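Local structure of glucose-6-phosphate isomerase (Plasmodium falciparum, 3QKI) at residues E83-V88 with A350-N355; I170-G175 with R262-W267; Q383-F388 with I446-S451; R565-D570 with I589-Y594. The protein probably catalyses the reversible isomerisation of alpha-D-glucose 6-phosphate to beta-D-fructose 6-phosphate, the second step of glycolysis. All blocks are in the same frame, centred on the assembly; numbering follows the deposited sequence. Where two conformers were deposited one is given.

Contact 1 of 4, residues E83-V88 with A350-N355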
# COMPACT_ATOMS: atom_id res chain seq x y z
N GLU A 83 -26.06 14.14 -18.12
CA GLU A 83 -26.96 13.61 -19.15
C GLU A 83 -26.64 12.14 -19.41
O GLU A 83 -27.57 11.38 -19.65
CB GLU A 83 -26.87 14.41 -20.45
CG GLU A 83 -27.58 15.75 -20.36
CD GLU A 83 -27.45 16.58 -21.63
OE1 GLU A 83 -27.40 15.98 -22.72
OE2 GLU A 83 -27.39 17.82 -21.52
N TYR A 84 -25.35 11.76 -19.35
CA TYR A 84 -24.95 10.36 -19.47
C TYR A 84 -25.52 9.52 -18.30
O TYR A 84 -26.08 8.45 -18.54
CB TYR A 84 -23.42 10.22 -19.59
CG TYR A 84 -23.01 8.77 -19.63
CD1 TYR A 84 -22.63 8.10 -18.46
CD2 TYR A 84 -23.08 8.03 -20.81
CE1 TYR A 84 -22.29 6.75 -18.48
CE2 TYR A 84 -22.77 6.67 -20.83
CZ TYR A 84 -22.37 6.04 -19.67
OH TYR A 84 -22.00 4.73 -19.69
N ALA A 85 -25.41 10.00 -17.04
CA ALA A 85 -25.98 9.33 -15.87
C ALA A 85 -27.51 9.12 -16.05
O ALA A 85 -28.02 8.04 -15.75
CB ALA A 85 -25.73 10.14 -14.61
N GLU A 86 -28.20 10.12 -16.61
CA GLU A 86 -29.65 10.03 -16.91
C GLU A 86 -29.93 8.98 -18.02
O GLU A 86 -30.83 8.16 -17.88
CB GLU A 86 -30.18 11.41 -17.37
CG GLU A 86 -30.35 12.38 -16.22
CD GLU A 86 -30.52 13.84 -16.57
OE1 GLU A 86 -30.45 14.20 -17.76
OE2 GLU A 86 -30.69 14.64 -15.62
N GLU A 87 -29.12 8.99 -19.08
CA GLU A 87 -29.25 8.04 -20.18
C GLU A 87 -29.04 6.57 -19.77
O GLU A 87 -29.69 5.69 -20.33
CB GLU A 87 -28.36 8.45 -21.35
CG GLU A 87 -28.92 7.96 -22.67
CD GLU A 87 -28.19 8.35 -23.94
OE1 GLU A 87 -27.49 9.38 -23.95
OE2 GLU A 87 -28.37 7.64 -24.95
N VAL A 88 -28.15 6.29 -18.80
CA VAL A 88 -27.96 4.92 -18.29
C VAL A 88 -28.95 4.59 -17.15
O VAL A 88 -28.89 3.49 -16.59
CB VAL A 88 -26.50 4.58 -17.86
CG1 VAL A 88 -25.56 4.60 -19.02
CG2 VAL A 88 -26.01 5.48 -16.73
N ALA A 350 -30.47 13.11 -3.51
CA ALA A 350 -29.97 14.32 -4.18
C ALA A 350 -30.07 14.24 -5.69
O ALA A 350 -29.77 13.19 -6.26
CB ALA A 350 -28.53 14.63 -3.76
N ASP A 351 -30.45 15.37 -6.33
CA ASP A 351 -30.49 15.49 -7.80
C ASP A 351 -29.05 15.26 -8.27
O ASP A 351 -28.12 15.67 -7.56
CB ASP A 351 -30.96 16.89 -8.25
CG ASP A 351 -32.35 17.29 -7.76
OD1 ASP A 351 -33.24 16.41 -7.68
OD2 ASP A 351 -32.55 18.50 -7.48
N LEU A 352 -28.87 14.57 -9.40
CA LEU A 352 -27.57 14.16 -9.94
C LEU A 352 -26.51 15.26 -9.96
O LEU A 352 -25.37 15.00 -9.61
CB LEU A 352 -27.72 13.52 -11.32
CG LEU A 352 -28.55 12.21 -11.41
CD1 LEU A 352 -28.86 11.88 -12.83
CD2 LEU A 352 -27.82 11.05 -10.79
N LYS A 353 -26.91 16.49 -10.34
CA LYS A 353 -25.99 17.63 -10.43
C LYS A 353 -25.47 18.09 -9.05
O LYS A 353 -24.46 18.80 -8.98
CB LYS A 353 -26.65 18.79 -11.21
CG LYS A 353 -27.86 19.40 -10.51
CD LYS A 353 -28.37 20.67 -11.19
CE LYS A 353 -29.59 21.25 -10.50
NZ LYS A 353 -30.80 20.37 -10.60
N GLU A 354 -26.15 17.67 -7.97
CA GLU A 354 -25.83 18.04 -6.60
C GLU A 354 -25.49 16.80 -5.75
O GLU A 354 -25.33 16.90 -4.53
CB GLU A 354 -26.99 18.85 -5.97
CG GLU A 354 -27.34 20.14 -6.68
CD GLU A 354 -26.24 21.16 -6.92
OE1 GLU A 354 -25.40 21.38 -6.01
OE2 GLU A 354 -26.21 21.75 -8.03
N ASN A 355 -25.36 15.65 -6.41
CA ASN A 355 -25.12 14.36 -5.76
C ASN A 355 -23.61 14.06 -5.73
O ASN A 355 -23.00 13.70 -6.76
CB ASN A 355 -25.93 13.30 -6.50
CG ASN A 355 -26.06 12.00 -5.76
OD1 ASN A 355 -25.06 11.44 -5.27
ND2 ASN A 355 -27.28 11.47 -5.73

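Contact 2 of 4, residues I170-G175 with R262-W267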
# COMPACT_ATOMS: atom_id res chain seq x y z
N ILE A 170 -8.15 -10.50 18.89
CA ILE A 170 -7.58 -10.99 17.63
C ILE A 170 -8.76 -11.23 16.68
O ILE A 170 -9.60 -12.09 16.94
CB ILE A 170 -6.70 -12.26 17.77
CG1 ILE A 170 -5.57 -12.06 18.80
CG2 ILE A 170 -6.17 -12.71 16.38
CD1 ILE A 170 -4.69 -13.30 19.00
N CYS A 171 -8.85 -10.43 15.59
CA CYS A 171 -9.87 -10.61 14.55
C CYS A 171 -9.28 -11.49 13.47
O CYS A 171 -8.24 -11.15 12.90
CB CYS A 171 -10.34 -9.29 13.96
SG CYS A 171 -11.14 -8.21 15.16
N ILE A 172 -9.93 -12.63 13.21
CA ILE A 172 -9.46 -13.57 12.20
C ILE A 172 -10.44 -13.52 11.04
O ILE A 172 -11.63 -13.83 11.22
CB ILE A 172 -9.27 -15.00 12.75
CG1 ILE A 172 -8.50 -15.02 14.09
CG2 ILE A 172 -8.62 -15.91 11.69
CD1 ILE A 172 -8.36 -16.41 14.73
N GLY A 173 -9.95 -13.10 9.88
CA GLY A 173 -10.75 -12.98 8.67
C GLY A 173 -9.93 -12.52 7.49
O GLY A 173 -8.86 -11.93 7.67
N ILE A 174 -10.41 -12.82 6.27
CA ILE A 174 -9.72 -12.43 5.04
C ILE A 174 -10.55 -11.39 4.27
O ILE A 174 -11.77 -11.30 4.47
CB ILE A 174 -9.36 -13.67 4.17
CG1 ILE A 174 -10.63 -14.35 3.60
CG2 ILE A 174 -8.45 -14.66 4.94
CD1 ILE A 174 -10.35 -15.37 2.53
N GLY A 175 -9.88 -10.66 3.38
CA GLY A 175 -10.49 -9.66 2.50
C GLY A 175 -11.46 -8.72 3.19
O GLY A 175 -11.08 -8.02 4.14
N ARG A 262 -8.16 -22.43 13.68
CA ARG A 262 -7.69 -23.67 14.32
C ARG A 262 -6.33 -23.45 14.98
O ARG A 262 -6.12 -23.93 16.11
CB ARG A 262 -7.65 -24.85 13.33
CG ARG A 262 -9.04 -25.30 12.89
CD ARG A 262 -9.00 -26.56 12.04
NE ARG A 262 -8.19 -26.44 10.82
CZ ARG A 262 -8.64 -26.00 9.65
NH1 ARG A 262 -9.90 -25.58 9.54
NH2 ARG A 262 -7.86 -25.97 8.59
N SER A 263 -5.45 -22.67 14.33
CA SER A 263 -4.12 -22.35 14.86
C SER A 263 -4.22 -21.50 16.12
O SER A 263 -3.51 -21.76 17.10
CB SER A 263 -3.27 -21.68 13.78
OG SER A 263 -3.15 -22.50 12.63
N ILE A 264 -5.11 -20.50 16.12
CA ILE A 264 -5.29 -19.62 17.28
C ILE A 264 -6.00 -20.34 18.43
O ILE A 264 -5.69 -20.07 19.59
CB ILE A 264 -5.88 -18.23 16.90
CG1 ILE A 264 -4.87 -17.43 16.03
CG2 ILE A 264 -6.34 -17.41 18.13
CD1 ILE A 264 -3.51 -17.04 16.74
N LYS A 265 -6.88 -21.29 18.10
CA LYS A 265 -7.55 -22.11 19.11
C LYS A 265 -6.49 -23.01 19.80
O LYS A 265 -6.53 -23.17 21.01
CB LYS A 265 -8.67 -22.96 18.50
CG LYS A 265 -9.48 -23.75 19.52
CD LYS A 265 -10.49 -24.62 18.80
CE LYS A 265 -11.45 -25.27 19.75
NZ LYS A 265 -12.24 -26.31 19.05
N LYS A 266 -5.52 -23.56 19.02
CA LYS A 266 -4.41 -24.35 19.55
C LYS A 266 -3.56 -23.46 20.48
O LYS A 266 -3.20 -23.91 21.57
CB LYS A 266 -3.53 -24.92 18.42
CG LYS A 266 -4.16 -26.08 17.66
CD LYS A 266 -3.81 -27.41 18.26
CE LYS A 266 -4.69 -28.52 17.71
NZ LYS A 266 -4.32 -28.90 16.32
N TRP A 267 -3.27 -22.20 20.08
CA TRP A 267 -2.51 -21.24 20.89
C TRP A 267 -3.28 -20.93 22.20
O TRP A 267 -2.67 -20.96 23.28
CB TRP A 267 -2.22 -19.96 20.10
CG TRP A 267 -1.63 -18.83 20.91
CD1 TRP A 267 -0.34 -18.71 21.35
CD2 TRP A 267 -2.32 -17.66 21.38
NE1 TRP A 267 -0.18 -17.56 22.07
CE2 TRP A 267 -1.38 -16.88 22.08
CE3 TRP A 267 -3.66 -17.22 21.30
CZ2 TRP A 267 -1.70 -15.64 22.64
CZ3 TRP A 267 -3.98 -15.99 21.86
CH2 TRP A 267 -3.01 -15.21 22.53

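Contact 3 of 4, residues Q383-F388 with I446-S451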
# COMPACT_ATOMS: atom_id res chain seq x y z
N GLN A 383 -2.20 10.70 8.73
CA GLN A 383 -1.59 9.41 9.04
C GLN A 383 -2.56 8.36 9.63
O GLN A 383 -2.38 7.18 9.37
CB GLN A 383 -0.33 9.59 9.90
CG GLN A 383 0.52 8.32 10.07
CD GLN A 383 1.12 7.79 8.79
OE1 GLN A 383 1.18 8.45 7.76
NE2 GLN A 383 1.53 6.55 8.82
N ASN A 384 -3.62 8.79 10.39
CA ASN A 384 -4.57 7.83 10.94
C ASN A 384 -5.40 7.13 9.87
O ASN A 384 -5.93 6.07 10.13
CB ASN A 384 -5.37 8.39 12.13
CG ASN A 384 -4.46 8.76 13.28
OD1 ASN A 384 -3.37 8.22 13.42
ND2 ASN A 384 -4.85 9.70 14.11
N LEU A 385 -5.42 7.69 8.64
CA LEU A 385 -6.07 7.07 7.49
C LEU A 385 -5.09 6.12 6.72
O LEU A 385 -5.37 5.78 5.58
CB LEU A 385 -6.71 8.14 6.57
CG LEU A 385 -8.04 8.75 7.11
CD1 LEU A 385 -8.54 9.84 6.19
CD2 LEU A 385 -9.13 7.70 7.24
N LEU A 386 -3.98 5.67 7.36
CA LEU A 386 -3.01 4.77 6.73
C LEU A 386 -3.58 3.46 6.18
O LEU A 386 -2.97 2.86 5.31
CB LEU A 386 -1.68 4.57 7.53
CG LEU A 386 -1.75 3.87 8.90
CD1 LEU A 386 -1.45 2.43 8.77
CD2 LEU A 386 -0.66 4.39 9.82
N LYS A 387 -4.74 3.03 6.67
CA LYS A 387 -5.36 1.79 6.20
C LYS A 387 -6.59 2.01 5.31
O LYS A 387 -7.23 1.05 4.91
CB LYS A 387 -5.67 0.83 7.37
CG LYS A 387 -4.45 0.35 8.12
CD LYS A 387 -3.61 -0.59 7.31
CE LYS A 387 -2.37 -1.03 8.05
NZ LYS A 387 -1.52 -1.88 7.18
N PHE A 388 -6.89 3.28 4.97
CA PHE A 388 -8.05 3.62 4.13
C PHE A 388 -7.88 3.09 2.69
O PHE A 388 -8.75 2.38 2.21
CB PHE A 388 -8.31 5.14 4.15
CG PHE A 388 -9.48 5.61 3.31
CD1 PHE A 388 -10.77 5.15 3.57
CD2 PHE A 388 -9.29 6.53 2.28
CE1 PHE A 388 -11.87 5.64 2.82
CE2 PHE A 388 -10.38 6.98 1.52
CZ PHE A 388 -11.66 6.54 1.80
N ILE A 446 -7.60 13.86 0.61
CA ILE A 446 -8.54 13.92 1.73
C ILE A 446 -7.81 14.61 2.88
O ILE A 446 -6.69 14.22 3.22
CB ILE A 446 -9.08 12.51 2.10
CG1 ILE A 446 -9.81 11.90 0.89
CG2 ILE A 446 -10.03 12.59 3.32
CD1 ILE A 446 -9.83 10.38 0.83
N GLY A 447 -8.41 15.69 3.39
CA GLY A 447 -7.80 16.46 4.46
C GLY A 447 -8.81 16.90 5.48
O GLY A 447 -10.02 16.89 5.20
N PHE A 448 -8.31 17.28 6.68
CA PHE A 448 -9.13 17.72 7.81
C PHE A 448 -8.65 19.05 8.35
O PHE A 448 -7.46 19.37 8.22
CB PHE A 448 -9.14 16.66 8.92
CG PHE A 448 -9.63 15.33 8.41
CD1 PHE A 448 -8.75 14.40 7.85
CD2 PHE A 448 -10.99 15.02 8.42
CE1 PHE A 448 -9.22 13.21 7.30
CE2 PHE A 448 -11.45 13.82 7.86
CZ PHE A 448 -10.56 12.91 7.32
N LYS A 449 -9.57 19.82 8.96
CA LYS A 449 -9.23 21.11 9.56
C LYS A 449 -8.51 20.94 10.88
O LYS A 449 -7.71 21.80 11.25
CB LYS A 449 -10.51 21.94 9.77
CG LYS A 449 -11.04 22.57 8.48
CD LYS A 449 -12.38 23.29 8.72
CE LYS A 449 -12.22 24.44 9.72
NZ LYS A 449 -13.34 25.41 9.64
N HIS A 450 -8.77 19.82 11.56
CA HIS A 450 -8.20 19.53 12.87
C HIS A 450 -7.46 18.23 12.92
O HIS A 450 -7.83 17.26 12.26
CB HIS A 450 -9.30 19.55 13.97
CG HIS A 450 -9.96 20.89 14.08
ND1 HIS A 450 -11.13 21.19 13.39
CD2 HIS A 450 -9.53 22.00 14.71
CE1 HIS A 450 -11.38 22.46 13.65
NE2 HIS A 450 -10.44 22.99 14.44
N SER A 451 -6.45 18.19 13.80
CA SER A 451 -5.65 17.00 14.07
C SER A 451 -6.28 16.15 15.19
O SER A 451 -7.07 16.67 15.98
CB SER A 451 -4.26 17.44 14.54
OG SER A 451 -3.43 16.30 14.75

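Contact 4 of 4, residues R565-D570 with I589-Y594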
# COMPACT_ATOMS: atom_id res chain seq x y z
N ARG A 565 -2.27 -28.18 -3.22
CA ARG A 565 -2.47 -28.67 -1.85
C ARG A 565 -2.39 -30.20 -1.77
O ARG A 565 -1.65 -30.71 -0.93
CB ARG A 565 -3.81 -28.16 -1.25
CG ARG A 565 -4.00 -28.52 0.22
CD ARG A 565 -4.99 -27.62 0.94
NE ARG A 565 -6.35 -27.76 0.44
CZ ARG A 565 -7.26 -26.79 0.44
NH1 ARG A 565 -6.95 -25.58 0.89
NH2 ARG A 565 -8.47 -27.02 -0.03
N ASN A 566 -3.14 -30.92 -2.65
CA ASN A 566 -3.16 -32.39 -2.70
C ASN A 566 -1.81 -32.96 -3.07
O ASN A 566 -1.41 -33.97 -2.48
CB ASN A 566 -4.25 -32.93 -3.61
CG ASN A 566 -5.61 -32.66 -3.06
OD1 ASN A 566 -5.87 -32.83 -1.86
ND2 ASN A 566 -6.52 -32.25 -3.92
N TYR A 567 -1.10 -32.29 -4.01
CA TYR A 567 0.23 -32.67 -4.44
C TYR A 567 1.23 -32.53 -3.29
O TYR A 567 2.04 -33.42 -3.07
CB TYR A 567 0.68 -31.85 -5.66
CG TYR A 567 2.02 -32.31 -6.19
CD1 TYR A 567 2.16 -33.56 -6.81
CD2 TYR A 567 3.16 -31.53 -6.04
CE1 TYR A 567 3.40 -34.01 -7.26
CE2 TYR A 567 4.40 -31.96 -6.50
CZ TYR A 567 4.52 -33.20 -7.12
OH TYR A 567 5.74 -33.62 -7.59
N PHE A 568 1.15 -31.40 -2.54
CA PHE A 568 1.97 -31.16 -1.36
C PHE A 568 1.69 -32.25 -0.31
O PHE A 568 2.63 -32.83 0.24
CB PHE A 568 1.70 -29.77 -0.77
CG PHE A 568 2.36 -28.62 -1.51
CD1 PHE A 568 2.13 -27.31 -1.13
CD2 PHE A 568 3.28 -28.87 -2.54
CE1 PHE A 568 2.75 -26.26 -1.80
CE2 PHE A 568 3.89 -27.82 -3.22
CZ PHE A 568 3.61 -26.51 -2.85
N ASN A 569 0.40 -32.54 -0.08
CA ASN A 569 0.01 -33.58 0.87
C ASN A 569 0.62 -34.96 0.49
O ASN A 569 1.29 -35.57 1.33
CB ASN A 569 -1.52 -33.63 1.00
CG ASN A 569 -2.04 -34.73 1.90
OD1 ASN A 569 -1.48 -35.05 2.94
ND2 ASN A 569 -3.15 -35.32 1.51
N ASP A 570 0.47 -35.40 -0.76
CA ASP A 570 1.02 -36.69 -1.20
C ASP A 570 2.54 -36.72 -1.14
O ASP A 570 3.11 -37.71 -0.70
CB ASP A 570 0.53 -37.07 -2.61
CG ASP A 570 -0.97 -37.15 -2.83
OD1 ASP A 570 -1.73 -37.12 -1.83
OD2 ASP A 570 -1.39 -37.19 -4.00
N ILE A 589 9.22 -27.77 -12.58
CA ILE A 589 10.60 -27.40 -12.22
C ILE A 589 10.61 -26.69 -10.84
O ILE A 589 11.40 -27.06 -9.95
CB ILE A 589 11.27 -26.59 -13.37
CG1 ILE A 589 11.45 -27.48 -14.63
CG2 ILE A 589 12.62 -25.96 -12.93
CD1 ILE A 589 11.78 -26.76 -15.93
N LEU A 590 9.70 -25.73 -10.63
CA LEU A 590 9.64 -24.99 -9.36
C LEU A 590 9.11 -25.80 -8.20
O LEU A 590 9.59 -25.62 -7.09
CB LEU A 590 8.97 -23.61 -9.50
CG LEU A 590 9.97 -22.46 -9.60
CD1 LEU A 590 10.69 -22.47 -10.91
CD2 LEU A 590 9.27 -21.10 -9.48
N LEU A 591 8.15 -26.71 -8.45
CA LEU A 591 7.63 -27.58 -7.41
C LEU A 591 8.73 -28.51 -6.90
O LEU A 591 8.83 -28.73 -5.69
CB LEU A 591 6.42 -28.40 -7.87
CG LEU A 591 5.09 -27.65 -8.03
CD1 LEU A 591 4.04 -28.56 -8.58
CD2 LEU A 591 4.62 -27.02 -6.74
N ASN A 592 9.58 -29.02 -7.83
CA ASN A 592 10.72 -29.89 -7.50
C ASN A 592 11.69 -29.14 -6.60
O ASN A 592 12.18 -29.73 -5.64
CB ASN A 592 11.45 -30.37 -8.76
CG ASN A 592 10.75 -31.46 -9.53
OD1 ASN A 592 9.96 -32.24 -8.99
ND2 ASN A 592 11.06 -31.54 -10.83
N TYR A 593 11.97 -27.85 -6.91
CA TYR A 593 12.85 -27.05 -6.09
C TYR A 593 12.19 -26.81 -4.72
O TYR A 593 12.81 -27.06 -3.69
CB TYR A 593 13.22 -25.72 -6.79
CG TYR A 593 14.10 -24.83 -5.95
CD1 TYR A 593 15.30 -25.29 -5.42
CD2 TYR A 593 13.74 -23.51 -5.70
CE1 TYR A 593 16.11 -24.47 -4.64
CE2 TYR A 593 14.55 -22.67 -4.93
CZ TYR A 593 15.73 -23.17 -4.38
OH TYR A 593 16.52 -22.37 -3.59
N TYR A 594 10.92 -26.38 -4.72
CA TYR A 594 10.18 -26.08 -3.49
C TYR A 594 10.15 -27.28 -2.51
O TYR A 594 10.29 -27.09 -1.29
CB TYR A 594 8.72 -25.62 -3.81
CG TYR A 594 7.95 -25.28 -2.56
CD1 TYR A 594 8.22 -24.10 -1.85
CD2 TYR A 594 7.04 -26.17 -2.01
CE1 TYR A 594 7.56 -23.81 -0.65
CE2 TYR A 594 6.37 -25.88 -0.83
CZ TYR A 594 6.61 -24.68 -0.17
OH TYR A 594 5.94 -24.39 1.00
O HOH W 1 8.06 -32.42 -6.99

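Contact 1 of 4, residues E83-V88 with A350-N355
Leu352 meets Ala85 and Glu86 through a single methyl, CD1, which joins the last turn of helix 75-87 to the connection between helices 330-349 and 356-371. Two kinds of interaction make up the contact. The first is apolar and spans the two segments: Leu352 CD1 lies 4.0 Å from Ala85 CB and 3.7 Å from Glu86 CG. Glu86 joins in with its aliphatic part alone; CG stands anti to the carbonyl carbon (chi1 -76°) and the chain runs on extended, passing the leucine branch at a slant, while its carboxylate end is exposed. Leu362 of helix 356-371 and Leu90 of helix 90-99 also pack on Ala85, and Val358 touches Leu352. The second kind is polar and stays within 350-355. Here the chain makes a short 3-10 turn, with Glu354 N bonded to Asp351 O at 2.8 Å, and Asn355 ND2 reaches back to Ala350 O at 3.1 Å from above the carbonyl plane, with an N-H...O angle of 159°. Lys91 NZ binds the same carbonyl oxygen. Asn355 is also the N-cap of helix 356-371, its OD1 making a weak bond to Val358 N. The chemistry implies a division of labour: amide and carbonyl groups shape the interhelical turn, while across the two segments its leucine meets helix 75-87 through van der Waals contact.

Contact 2 of 4, residues I170-G175 with R262-W267
Ile172 CD1 rests on the branch point of Ile264, 3.8 Å from Ile264 CB and 3.9 Å from Ile264 CG1, so a strand of the parallel sheet packs under helix 255-268. This tight part joins two layers of the alpha/beta sugar isomerase (SIS) fold. With Ile172 CG1 anti to the carbonyl carbon (chi1 -48°) and chi2 at 176°, the side chain is extended and delivers its terminal methyl to the helix. Two residues earlier on the strand, Ile170 points the same way and brings its own CD1 to within 4.0 Å of Trp267 CZ3, obliquely to the indole. Ile264 O lies in the plane of the Trp267 ring, at its edge. Val245 and Leu223, with Thr243, pack around the four side chains.

The looser, polar side lies on other faces of the helix. Lys266 is exposed; Lys265 sends NZ to Phe295 O and makes a cation-pi contact with the Phe295 ring. Arg262 NE forms a salt bridge with Glu460 of the second subunit, and Ser263 OG a hydrogen bond with Asn464 of the second subunit. Past the strand, 173-175 leads to Gly176 and Ser177, which belong to the fructose 6-phosphate site, empty in this chain; the side chain of Ile172 is about 8 Å from those of Ser177 and Ser249. Chemically, then, the helix is two-sided: hydrocarbon contacts seat it on the sheet near the sugar-phosphate site, while away from the sheet Arg262 and Ser263 bind the second subunit and Lys265 stays with Phe295 of its own chain.

Contact 3 of 4, residues Q383-F388 with I446-S451
The contact belongs to the mixed-sheet domain, of the alpha/beta sugar isomerase (SIS) kind, where the connection from strand 375-380 to helix 388-400 packs beside the end of strand 443-448. These two strands are parallel neighbours, and Leu385 and Phe388 of the connection reach Ile446 and Phe448, which point to the same side of the sheet with Gly447 between them. Leu385 uses one methyl, CD1, against both: it approaches the edge of the Phe448 ring near its plane, 3.6 Å from Phe448 CE1, and lies 4.2 Å from Ile446 CG2. The two side chains of Leu385 and Phe448 cross at about a right angle. Helices 179-197 and 523-543 close round this apolar cluster through Phe183, Ala187 and Leu529, and the Tyr533 ring meets that of Phe388 edge-to-face. The polar flank looks to the dimer: Asn384 OD1 accepts from Arg233 NE of the second subunit. Helix 388-400, which begins here, carries Gln394 and Glu398 of the fructose 6-phosphate site. Phe388 has CG anti to the backbone N (chi1 180°), which carries its ring to the strand, where Ile446 CD1 meets it obliquely, 3.5 Å from Phe388 CE2.

Contact 4 of 4, residues R565-D570 with I589-Y594
Phe568 turns CG anti to its carbonyl carbon, whereas Tyr594 turns CG anti to the backbone N (chi1 -178°), and these different settings bring the two rings together between a pair of C-terminal helices. Helices 555-573 and 585-595 pack as a helix pair running in roughly the same direction; the axes of the two segments pass 12.2 Å apart and cross at -42°, a wide spacing filled by aromatic side chains and Leu591. The rings of Phe568 and Tyr594 lie near parallel but slid apart, centroids 5.1 Å apart and planes at 26°, so they hardly overlap and the touching is local: Phe568 CZ is 3.5 Å from Tyr594 CE2. Leu591, one turn before Leu595, divides its branches between two neighbours. CD2 reaches Phe568 CE2 at 3.7 Å, and CD1 sits 4.0 Å from Tyr567 CE2, obliquely to the tyrosine ring. Tyr581 and Phe583, from the connection between the helices, add edge-to-face partners to Tyr567. Across the dimer, Tyr594 OH is hydrogen-bonded to Asp466 OD1 of the second subunit, and Thr470 of that subunit packs on Phe568, so the helix pair is also part of the subunit interface. At the other end of the contact the helices are linked through solvent. Water 1 lies in the plane of the Tyr567 ring at its edge, 2.7 Å from Tyr567 OH, and donates a hydrogen bond to Asn592 OD1 at 2.8 Å.

From the N terminus, helix 75-87 opens contact 1, whose long loop closes only at 350-355. Contact 2 is nested inside that loop, tying strand 168-172 of the five-stranded parallel sheet to helix 255-268. Contacts 3 and 4 follow in series: 383-388 with 446-451 joins a crossover connection to the mixed sheet, and 565-570 with 589-594 pairs the last two helices. None cross. Contacts 1 and 2 lie on opposite sides of the chain's centre, their centres about 45 Å apart, while contacts 2 and 4 share a side, with nearest atoms about 8 Å apart. Contacts 2, 3 and 4 all touch the second subunit; Lys449 of contact 3 meets Tyr593 of contact 4 of the second subunit.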